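Local coordinates for protein rhodopsin (Rubrobacter xylanophilus, PDB 6KFQ) that pumps protons across the membrane, powered by light absorbed by the retinal covalently bound between its transmembrane helices, at residues R65-W69 and A70-D74; D108-M111 and I112-L116; V203-L206 and L207-G211. All blocks are in the same frame, centred on the assembly; numbering follows the deposited sequence.

How the interactions relate
All three contacts are local and largely buried, and each lies on a different part of the seven-helix bundle. Interaction 1 is the junction between the short hairpin and helix 70-90, where aromatic rings, an arginine and a bound water meet. Interactions 2 and 3 each lie within one helix, 98-120 and 194-218, with apolar residues facing bound lipid and other residues facing retinal. Interaction 2 offers the chromophore apolar and backbone surface, whereas interaction 3 supplies its covalent linkage and a nearby aspartate. Their nearest atoms are about 9 Å apart, bridged by the retinal. Interaction 1 touches both: Y72 packs on I112, G115 and L116, and D74 on K209.

Interaction 1 of 3, residues R65-W69 and A70-D74; sequences REFYW and ARYID
A70 sits under the indole of W69, its CB over one face toward the rim and 4.2 Å from W69 CE3. This is the junction in the microbial rhodopsin fold where the small antiparallel hairpin 59-60/66-67 passes into transmembrane helix 70-90, with an inverse gamma turn centred on Y68 bending the chain. The indole is folded back over A70 because W69 CG stands between its backbone N and carbonyl carbon (chi1 51°). R71 comes next, turned back toward the loop: its CB lies 3.4 Å from Y68 O, and the chain bends at its third torsion. A water in the plane of the guanidinium, at its edge, accepts from R71 NE at 2.9 Å and lies 3.1 Å from Y68 O, to which it can donate, so that it links the arginine to the turn. Beyond these segments R71 packs on V198 and F201 of helix 194-218, while Y68 OH bonds to E2. Y72 N donates to W69 O at 3.0 Å, with an N-H...O angle of 140°; the donor stands well above the carbonyl plane, whereas W69 O lies in the plane of the Y72 ring, at its edge. The ring also meets F67 obliquely, planes at 41°, with F67 CZ 3.6 Å from Y72 CE1. Its hydroxyl bonds to E187, which fixes the far end of a ring lying close to the retinal. I73, at the lipid-facing side, brings CG1 to the edge of the indole, 4.1 Å from W69 CE3.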
loop_
_atom_site.group_PDB
_atom_site.type_symbol
_atom_site.label_atom_id
_atom_site.label_comp_id
_atom_site.label_asym_id
_atom_site.label_seq_id
_atom_site.Cartn_x
_atom_site.Cartn_y
_atom_site.Cartn_z
ATOM N N ARG A 65 -1.826 -2.019 25.654
ATOM C CA ARG A 65 -1.932 -1.255 24.418
ATOM C C ARG A 65 -3.082 -1.781 23.568
ATOM O O ARG A 65 -3.256 -2.992 23.413
ATOM C CB ARG A 65 -0.629 -1.328 23.619
ATOM C CG ARG A 65 0.548 -0.621 24.265
ATOM C CD ARG A 65 1.760 -0.611 23.338
ATOM N NE ARG A 65 2.334 -1.943 23.156
ATOM C CZ ARG A 65 2.420 -2.585 21.994
ATOM N NH1 ARG A 65 1.973 -2.023 20.878
ATOM N NH2 ARG A 65 2.967 -3.795 21.948
ATOM N N GLU A 66 -3.877 -0.867 23.020
ATOM C CA GLU A 66 -4.844 -1.256 22.006
ATOM C C GLU A 66 -4.128 -1.369 20.670
ATOM O O GLU A 66 -3.475 -0.420 20.221
ATOM C CB GLU A 66 -5.998 -0.258 21.917
ATOM C CG GLU A 66 -7.138 -0.755 21.031
ATOM C CD GLU A 66 -8.294 0.223 20.923
ATOM O OE1 GLU A 66 -8.243 1.289 21.571
ATOM O OE2 GLU A 66 -9.254 -0.080 20.183
ATOM N N PHE A 67 -4.234 -2.533 20.040
ATOM C CA PHE A 67 -3.464 -2.848 18.843
ATOM C C PHE A 67 -4.433 -3.137 17.705
ATOM O O PHE A 67 -5.153 -4.140 17.742
ATOM C CB PHE A 67 -2.530 -4.034 19.094
ATOM C CG PHE A 67 -1.718 -4.433 17.891
ATOM C CD1 PHE A 67 -0.939 -3.498 17.220
ATOM C CD2 PHE A 67 -1.727 -5.741 17.436
ATOM C CE1 PHE A 67 -0.194 -3.859 16.110
ATOM C CE2 PHE A 67 -0.975 -6.117 16.332
ATOM C CZ PHE A 67 -0.206 -5.174 15.666
ATOM N N TYR A 68 -4.448 -2.256 16.700
ATOM C CA TYR A 68 -5.255 -2.435 15.490
ATOM C C TYR A 68 -4.507 -3.334 14.513
ATOM O O TYR A 68 -3.778 -2.870 13.633
ATOM C CB TYR A 68 -5.582 -1.088 14.852
ATOM C CG TYR A 68 -6.719 -0.378 15.539
ATOM C CD1 TYR A 68 -8.035 -0.601 15.156
ATOM C CD2 TYR A 68 -6.483 0.503 16.583
ATOM C CE1 TYR A 68 -9.084 0.041 15.789
ATOM C CE2 TYR A 68 -7.521 1.151 17.222
ATOM C CZ TYR A 68 -8.820 0.915 16.821
ATOM O OH TYR A 68 -9.861 1.556 17.450
ATOM N N TRP A 69 -4.704 -4.648 14.654
ATOM C CA TRP A 69 -3.995 -5.603 13.809
ATOM C C TRP A 69 -4.637 -5.789 12.440
ATOM O O TRP A 69 -3.946 -6.220 11.509
ATOM C CB TRP A 69 -3.902 -6.958 14.517
ATOM C CG TRP A 69 -5.216 -7.440 15.023
ATOM C CD1 TRP A 69 -5.719 -7.268 16.273
ATOM C CD2 TRP A 69 -6.206 -8.167 14.286
ATOM N NE1 TRP A 69 -6.964 -7.841 16.366
ATOM C CE2 TRP A 69 -7.285 -8.403 15.160
ATOM C CE3 TRP A 69 -6.282 -8.647 12.977
ATOM C CZ2 TRP A 69 -8.429 -9.095 14.766
ATOM C CZ3 TRP A 69 -7.418 -9.331 12.586
ATOM C CH2 TRP A 69 -8.474 -9.550 13.475
ATOM N N ALA A 70 -5.936 -5.488 12.291
ATOM C CA ALA A 70 -6.587 -5.670 10.993
ATOM C C ALA A 70 -5.913 -4.828 9.921
ATOM O O ALA A 70 -5.926 -5.195 8.739
ATOM C CB ALA A 70 -8.072 -5.310 11.088
ATOM N N ARG A 71 -5.358 -3.684 10.327
ATOM C CA ARG A 71 -4.521 -2.832 9.493
ATOM C C ARG A 71 -3.509 -3.632 8.678
ATOM O O ARG A 71 -3.350 -3.433 7.465
ATOM C CB ARG A 71 -3.819 -1.849 10.434
ATOM C CG ARG A 71 -2.981 -0.826 9.799
ATOM C CD ARG A 71 -2.406 0.157 10.818
ATOM N NE ARG A 71 -3.379 0.750 11.741
ATOM C CZ ARG A 71 -4.336 1.621 11.409
ATOM N NH1 ARG A 71 -4.522 1.995 10.147
ATOM N NH2 ARG A 71 -5.133 2.103 12.354
ATOM N N TYR A 72 -2.815 -4.550 9.338
ATOM C CA TYR A 72 -1.746 -5.292 8.680
ATOM C C TYR A 72 -2.269 -6.363 7.731
ATOM O O TYR A 72 -1.555 -6.752 6.799
ATOM C CB TYR A 72 -0.839 -5.924 9.744
ATOM C CG TYR A 72 -0.172 -4.909 10.655
ATOM C CD1 TYR A 72 -0.862 -4.346 11.731
ATOM C CD2 TYR A 72 1.151 -4.517 10.445
ATOM C CE1 TYR A 72 -0.261 -3.422 12.564
ATOM C CE2 TYR A 72 1.761 -3.593 11.273
ATOM C CZ TYR A 72 1.051 -3.043 12.330
ATOM O OH TYR A 72 1.661 -2.129 13.163
ATOM N N ILE A 73 -3.491 -6.851 7.950
ATOM C CA ILE A 73 -4.065 -7.832 7.038
ATOM C C ILE A 73 -4.419 -7.166 5.721
ATOM O O ILE A 73 -4.189 -7.727 4.641
ATOM C CB ILE A 73 -5.288 -8.510 7.679
ATOM C CG1 ILE A 73 -4.971 -8.944 9.116
ATOM C CG2 ILE A 73 -5.744 -9.687 6.828
ATOM C CD1 ILE A 73 -3.827 -9.924 9.223
ATOM N N ASP A 74 -5.012 -5.973 5.797
ATOM C CA ASP A 74 -5.108 -5.077 4.653
ATOM C C ASP A 74 -3.754 -4.972 3.951
ATOM O O ASP A 74 -3.613 -5.335 2.779
ATOM C CB ASP A 74 -5.619 -3.716 5.165
ATOM C CG ASP A 74 -5.590 -2.589 4.120
ATOM O OD1 ASP A 74 -4.855 -2.664 3.115
ATOM O OD2 ASP A 74 -6.307 -1.577 4.350
HETATM O O HOH W 1 -2.024 -0.380 13.997
#

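Interaction 2 of 3, residues D108-M111 and I112-L116. With RET (retinal), chain R.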
loop_
_atom_site.group_PDB
_atom_site.type_symbol
_atom_site.label_atom_id
_atom_site.label_comp_id
_atom_site.label_asym_id
_atom_site.label_seq_id
_atom_site.Cartn_x
_atom_site.Cartn_y
_atom_site.Cartn_z
ATOM N N ASP A 108 8.241 -7.482 0.407
ATOM C CA ASP A 108 7.157 -6.655 0.918
ATOM C C ASP A 108 6.316 -7.401 1.948
ATOM O O ASP A 108 5.911 -6.822 2.965
ATOM C CB ASP A 108 6.295 -6.190 -0.247
ATOM C CG ASP A 108 5.135 -5.351 0.205
ATOM O OD1 ASP A 108 4.065 -5.928 0.499
ATOM O OD2 ASP A 108 5.316 -4.119 0.302
ATOM N N VAL A 109 6.044 -8.688 1.707
ATOM C CA VAL A 109 5.247 -9.461 2.656
ATOM C C VAL A 109 6.019 -9.658 3.958
ATOM O O VAL A 109 5.448 -9.580 5.053
ATOM C CB VAL A 109 4.817 -10.800 2.026
ATOM C CG1 VAL A 109 4.187 -11.709 3.065
ATOM C CG2 VAL A 109 3.834 -10.548 0.892
ATOM N N VAL A 110 7.330 -9.886 3.862
ATOM C CA VAL A 110 8.164 -9.987 5.057
ATOM C C VAL A 110 8.122 -8.683 5.846
ATOM O O VAL A 110 8.011 -8.682 7.080
ATOM C CB VAL A 110 9.602 -10.366 4.658
ATOM C CG1 VAL A 110 10.553 -10.099 5.809
ATOM C CG2 VAL A 110 9.656 -11.837 4.240
ATOM N N MET A 111 8.220 -7.554 5.145
ATOM C CA MET A 111 8.113 -6.249 5.793
ATOM C C MET A 111 6.825 -6.133 6.603
ATOM O O MET A 111 6.848 -5.774 7.789
ATOM C CB MET A 111 8.186 -5.152 4.727
ATOM C CG MET A 111 8.000 -3.754 5.263
ATOM S SD MET A 111 7.855 -2.502 3.954
ATOM C CE MET A 111 6.182 -2.769 3.340
ATOM N N ILE A 112 5.686 -6.441 5.978
ATOM C CA ILE A 112 4.404 -6.244 6.651
ATOM C C ILE A 112 4.261 -7.215 7.808
ATOM O O ILE A 112 3.884 -6.831 8.923
ATOM C CB ILE A 112 3.234 -6.396 5.663
ATOM C CG1 ILE A 112 3.312 -5.348 4.553
ATOM C CG2 ILE A 112 1.897 -6.320 6.432
ATOM C CD1 ILE A 112 3.210 -3.930 5.072
ATOM N N LEU A 113 4.527 -8.497 7.554
ATOM C CA LEU A 113 4.305 -9.509 8.578
ATOM C C LEU A 113 5.261 -9.345 9.757
ATOM O O LEU A 113 4.892 -9.636 10.902
ATOM C CB LEU A 113 4.419 -10.907 7.962
ATOM C CG LEU A 113 3.265 -11.230 7.007
ATOM C CD1 LEU A 113 3.392 -12.610 6.412
ATOM C CD2 LEU A 113 1.922 -11.064 7.718
ATOM N N THR A 114 6.498 -8.897 9.512
ATOM C CA THR A 114 7.385 -8.654 10.647
ATOM C C THR A 114 6.995 -7.377 11.380
ATOM O O THR A 114 7.288 -7.235 12.572
ATOM C CB THR A 114 8.858 -8.583 10.216
ATOM O OG1 THR A 114 9.033 -7.564 9.226
ATOM C CG2 THR A 114 9.343 -9.925 9.657
ATOM N N GLY A 115 6.345 -6.441 10.687
ATOM C CA GLY A 115 5.825 -5.264 11.363
ATOM C C GLY A 115 4.621 -5.592 12.225
ATOM O O GLY A 115 4.460 -5.046 13.324
ATOM N N LEU A 116 3.756 -6.483 11.737
ATOM C CA LEU A 116 2.645 -6.969 12.548
ATOM C C LEU A 116 3.158 -7.704 13.777
ATOM O O LEU A 116 2.654 -7.511 14.893
ATOM C CB LEU A 116 1.750 -7.879 11.708
ATOM C CG LEU A 116 0.691 -8.673 12.476
ATOM C CD1 LEU A 116 -0.281 -7.742 13.184
ATOM C CD2 LEU A 116 -0.050 -9.604 11.530
HETATM C C1 RET R . 5.705 -0.912 9.305
HETATM C C2 RET R . 6.383 -1.077 10.673
HETATM C C3 RET R . 7.743 -1.742 10.637
HETATM C C4 RET R . 8.688 -1.011 9.703
HETATM C C5 RET R . 8.050 -0.570 8.404
HETATM C C6 RET R . 6.723 -0.607 8.187
HETATM C C7 RET R . 6.192 -0.158 6.908
HETATM C C8 RET R . 4.930 -0.216 6.402
HETATM C C9 RET R . 4.431 0.250 5.128
HETATM C C10 RET R . 3.101 0.259 4.923
HETATM C C11 RET R . 2.396 0.671 3.744
HETATM C C12 RET R . 1.071 0.588 3.685
HETATM C C13 RET R . 0.223 0.942 2.570
HETATM C C14 RET R . -1.102 0.676 2.653
HETATM C C15 RET R . -2.109 0.910 1.658
HETATM C C16 RET R . 4.945 -2.212 9.009
HETATM C C17 RET R . 4.688 0.229 9.498
HETATM C C18 RET R . 9.070 -0.271 7.338
HETATM C C19 RET R . 5.416 0.726 4.098
HETATM C C20 RET R . 0.866 1.556 1.358
#
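T114 grips the carbonyl of V110 twice: its OG1 donates to V110 O at 2.6 Å, and its backbone N donates to the same oxygen at 2.9 Å. The two donors arrive from opposite faces of the carbonyl plane. This double hold depends on OG1 lying between the backbone N and carbonyl carbon of T114 (chi1 57°), which turns the hydroxyl back along helix 98-120 and satisfies it within the apolar membrane interior. Regular helical bonds flank it: I112 N to D108 O, a nearly straight one from L113 N to V109 O (170° at the hydrogen), and G115 N to M111 O. The M111 carbonyl has a second donor in S134 OG of helix 124-153, while D108 OD1 bonds to T79 OG1 of helix 70-90. The latter pair recalls the aspartate-threonine link between the corresponding helices of bacteriorhodopsin.

Outside this polar frame, V109 and L113 lie side by side and point the same way, V109 CG1 touching L113 CD1 at 3.6 Å; a bound lipid also touches V109. V110 CG1 and T114 CG2 meet less closely, at 4.0 Å. On the inner face the M111 chain runs extended and then bends at its last torsion (chi3 75°), bringing CE to 3.7 Å from RET C19 and to 3.6 Å from I112 CD1. The sulfur lies beside the polyene at C7. Further along, G115 has no side chain, and its CA comes to 4.0 Å from RET C16, a methyl of the ionone ring. M111 and G115 thus contribute to one wall of the retinal pocket, where helix 98-120 fits against the ring and the adjoining polyene.

Interaction 3 of 3, residues V203-L206 and L207-G211; sequences VLDL and LAKVG. With RET (retinal), chain R; MPG ([(Z)-octadec-9-enyl] (2R)-2,3-bis(oxidanyl)propanoate), chain K.
D205 and K209 extend side by side, one turn apart and pointing the same way, into the centre of the bundle. The lysine chain is extended until it bends at its last torsion (chi4 81°), where NZ is joined covalently to RET C15 at 1.4 Å. D205 OD1 lies 3.8 Å from K209 NZ, a long salt bridge, and 3.7 Å from RET C14, beside the linkage. Both carboxylate oxygens have tyrosine partners, OD1 with Y178 OH and OD2 with Y49 OH, which together help fix its rotation.

Two further parallel pairs face other ways: V203 CG1 meets L207 CD1 at 4.0 Å, and L206 CD2 meets V210 CG2 at 4.1 Å. A208 CB lies 4.0 Å from the retinal methyl C20. On the lipid side, L207 CD2 and G211 CA contact the hydrocarbon chain of a bound lipid.

The backbone widens as it passes the lysine. The bond from K209 N to D205 O is weak, as is that from V210 N to L206 O, while G211 N reaches L206 O at 2.9 Å, in the carbonyl plane. A pi-type turn at the retinal-bearing lysine of the last transmembrane helix is also found in bacteriorhodopsin, and here it forms part of the Schiff-base site.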
loop_
_atom_site.group_PDB
_atom_site.type_symbol
_atom_site.label_atom_id
_atom_site.label_comp_id
_atom_site.label_asym_id
_atom_site.label_seq_id
_atom_site.Cartn_x
_atom_site.Cartn_y
_atom_site.Cartn_z
ATOM N N VAL A 203 -4.870 9.112 6.491
ATOM C CA VAL A 203 -4.493 10.032 5.423
ATOM C C VAL A 203 -3.533 9.347 4.462
ATOM O O VAL A 203 -3.711 9.396 3.238
ATOM C CB VAL A 203 -3.878 11.322 5.997
ATOM C CG1 VAL A 203 -3.380 12.216 4.869
ATOM C CG2 VAL A 203 -4.887 12.067 6.861
ATOM N N LEU A 204 -2.504 8.683 5.008
ATOM C CA LEU A 204 -1.572 7.943 4.169
ATOM C C LEU A 204 -2.294 6.900 3.325
ATOM O O LEU A 204 -2.054 6.790 2.116
ATOM C CB LEU A 204 -0.499 7.273 5.044
ATOM C CG LEU A 204 0.450 8.257 5.728
ATOM C CD1 LEU A 204 1.367 7.515 6.728
ATOM C CD2 LEU A 204 1.287 8.959 4.670
ATOM N N ASP A 205 -3.155 6.093 3.952
ATOM C CA ASP A 205 -3.853 5.046 3.206
ATOM C C ASP A 205 -4.653 5.623 2.042
ATOM O O ASP A 205 -4.626 5.083 0.933
ATOM C CB ASP A 205 -4.795 4.269 4.123
ATOM C CG ASP A 205 -4.071 3.302 5.036
ATOM O OD1 ASP A 205 -2.858 3.051 4.831
ATOM O OD2 ASP A 205 -4.738 2.786 5.962
ATOM N N LEU A 206 -5.385 6.708 2.278
ATOM C CA LEU A 206 -6.216 7.260 1.212
ATOM C C LEU A 206 -5.361 7.795 0.070
ATOM O O LEU A 206 -5.689 7.594 -1.105
ATOM C CB LEU A 206 -7.127 8.349 1.776
ATOM C CG LEU A 206 -8.278 7.806 2.621
ATOM C CD1 LEU A 206 -8.951 8.927 3.378
ATOM C CD2 LEU A 206 -9.293 7.085 1.737
ATOM N N LEU A 207 -4.250 8.455 0.395
ATOM C CA LEU A 207 -3.356 8.947 -0.647
ATOM C C LEU A 207 -2.673 7.794 -1.376
ATOM O O LEU A 207 -2.616 7.768 -2.611
ATOM C CB LEU A 207 -2.316 9.886 -0.036
ATOM C CG LEU A 207 -2.867 11.176 0.589
ATOM C CD1 LEU A 207 -1.714 11.967 1.214
ATOM C CD2 LEU A 207 -3.617 12.022 -0.461
ATOM N N ALA A 208 -2.145 6.830 -0.621
ATOM C CA ALA A 208 -1.377 5.735 -1.206
ATOM C C ALA A 208 -2.233 4.747 -1.987
ATOM O O ALA A 208 -1.671 3.953 -2.760
ATOM C CB ALA A 208 -0.605 4.998 -0.098
ATOM N N LYS A 209 -3.564 4.789 -1.828
ATOM C CA LYS A 209 -4.466 3.867 -2.514
ATOM C C LYS A 209 -5.446 4.597 -3.419
ATOM O O LYS A 209 -5.494 4.308 -4.619
ATOM C CB LYS A 209 -5.230 2.994 -1.504
ATOM C CG LYS A 209 -4.330 2.011 -0.719
ATOM C CD LYS A 209 -5.119 1.091 0.212
ATOM C CE LYS A 209 -4.208 0.024 0.832
ATOM N NZ LYS A 209 -3.444 0.536 2.002
ATOM N N VAL A 210 -6.241 5.523 -2.882
ATOM C CA VAL A 210 -7.181 6.249 -3.730
ATOM C C VAL A 210 -6.458 7.294 -4.563
ATOM O O VAL A 210 -6.742 7.449 -5.750
ATOM C CB VAL A 210 -8.298 6.877 -2.879
ATOM C CG1 VAL A 210 -9.220 7.733 -3.773
ATOM C CG2 VAL A 210 -9.100 5.792 -2.190
ATOM N N GLY A 211 -5.513 8.023 -3.964
ATOM C CA GLY A 211 -4.738 8.974 -4.746
ATOM C C GLY A 211 -3.922 8.284 -5.823
ATOM O O GLY A 211 -3.966 8.661 -6.996
HETATM C C1 RET R . 5.705 -0.912 9.305
HETATM C C2 RET R . 6.383 -1.077 10.673
HETATM C C3 RET R . 7.743 -1.742 10.637
HETATM C C4 RET R . 8.688 -1.011 9.703
HETATM C C5 RET R . 8.050 -0.570 8.404
HETATM C C6 RET R . 6.723 -0.607 8.187
HETATM C C7 RET R . 6.192 -0.158 6.908
HETATM C C8 RET R . 4.930 -0.216 6.402
HETATM C C9 RET R . 4.431 0.250 5.128
HETATM C C10 RET R . 3.101 0.259 4.923
HETATM C C11 RET R . 2.396 0.671 3.744
HETATM C C12 RET R . 1.071 0.588 3.685
HETATM C C13 RET R . 0.223 0.942 2.570
HETATM C C14 RET R . -1.102 0.676 2.653
HETATM C C15 RET R . -2.109 0.910 1.658
HETATM C C16 RET R . 4.945 -2.212 9.009
HETATM C C17 RET R . 4.688 0.229 9.498
HETATM C C18 RET R . 9.070 -0.271 7.338
HETATM C C19 RET R . 5.416 0.726 4.098
HETATM C C20 RET R . 0.866 1.556 1.358
HETATM C C15 MPG K . -3.958 12.234 -6.150
HETATM C C16 MPG K . -3.082 13.083 -5.263
HETATM C C17 MPG K . -2.086 12.318 -4.437
HETATM C C18 MPG K . -1.264 13.201 -3.529
#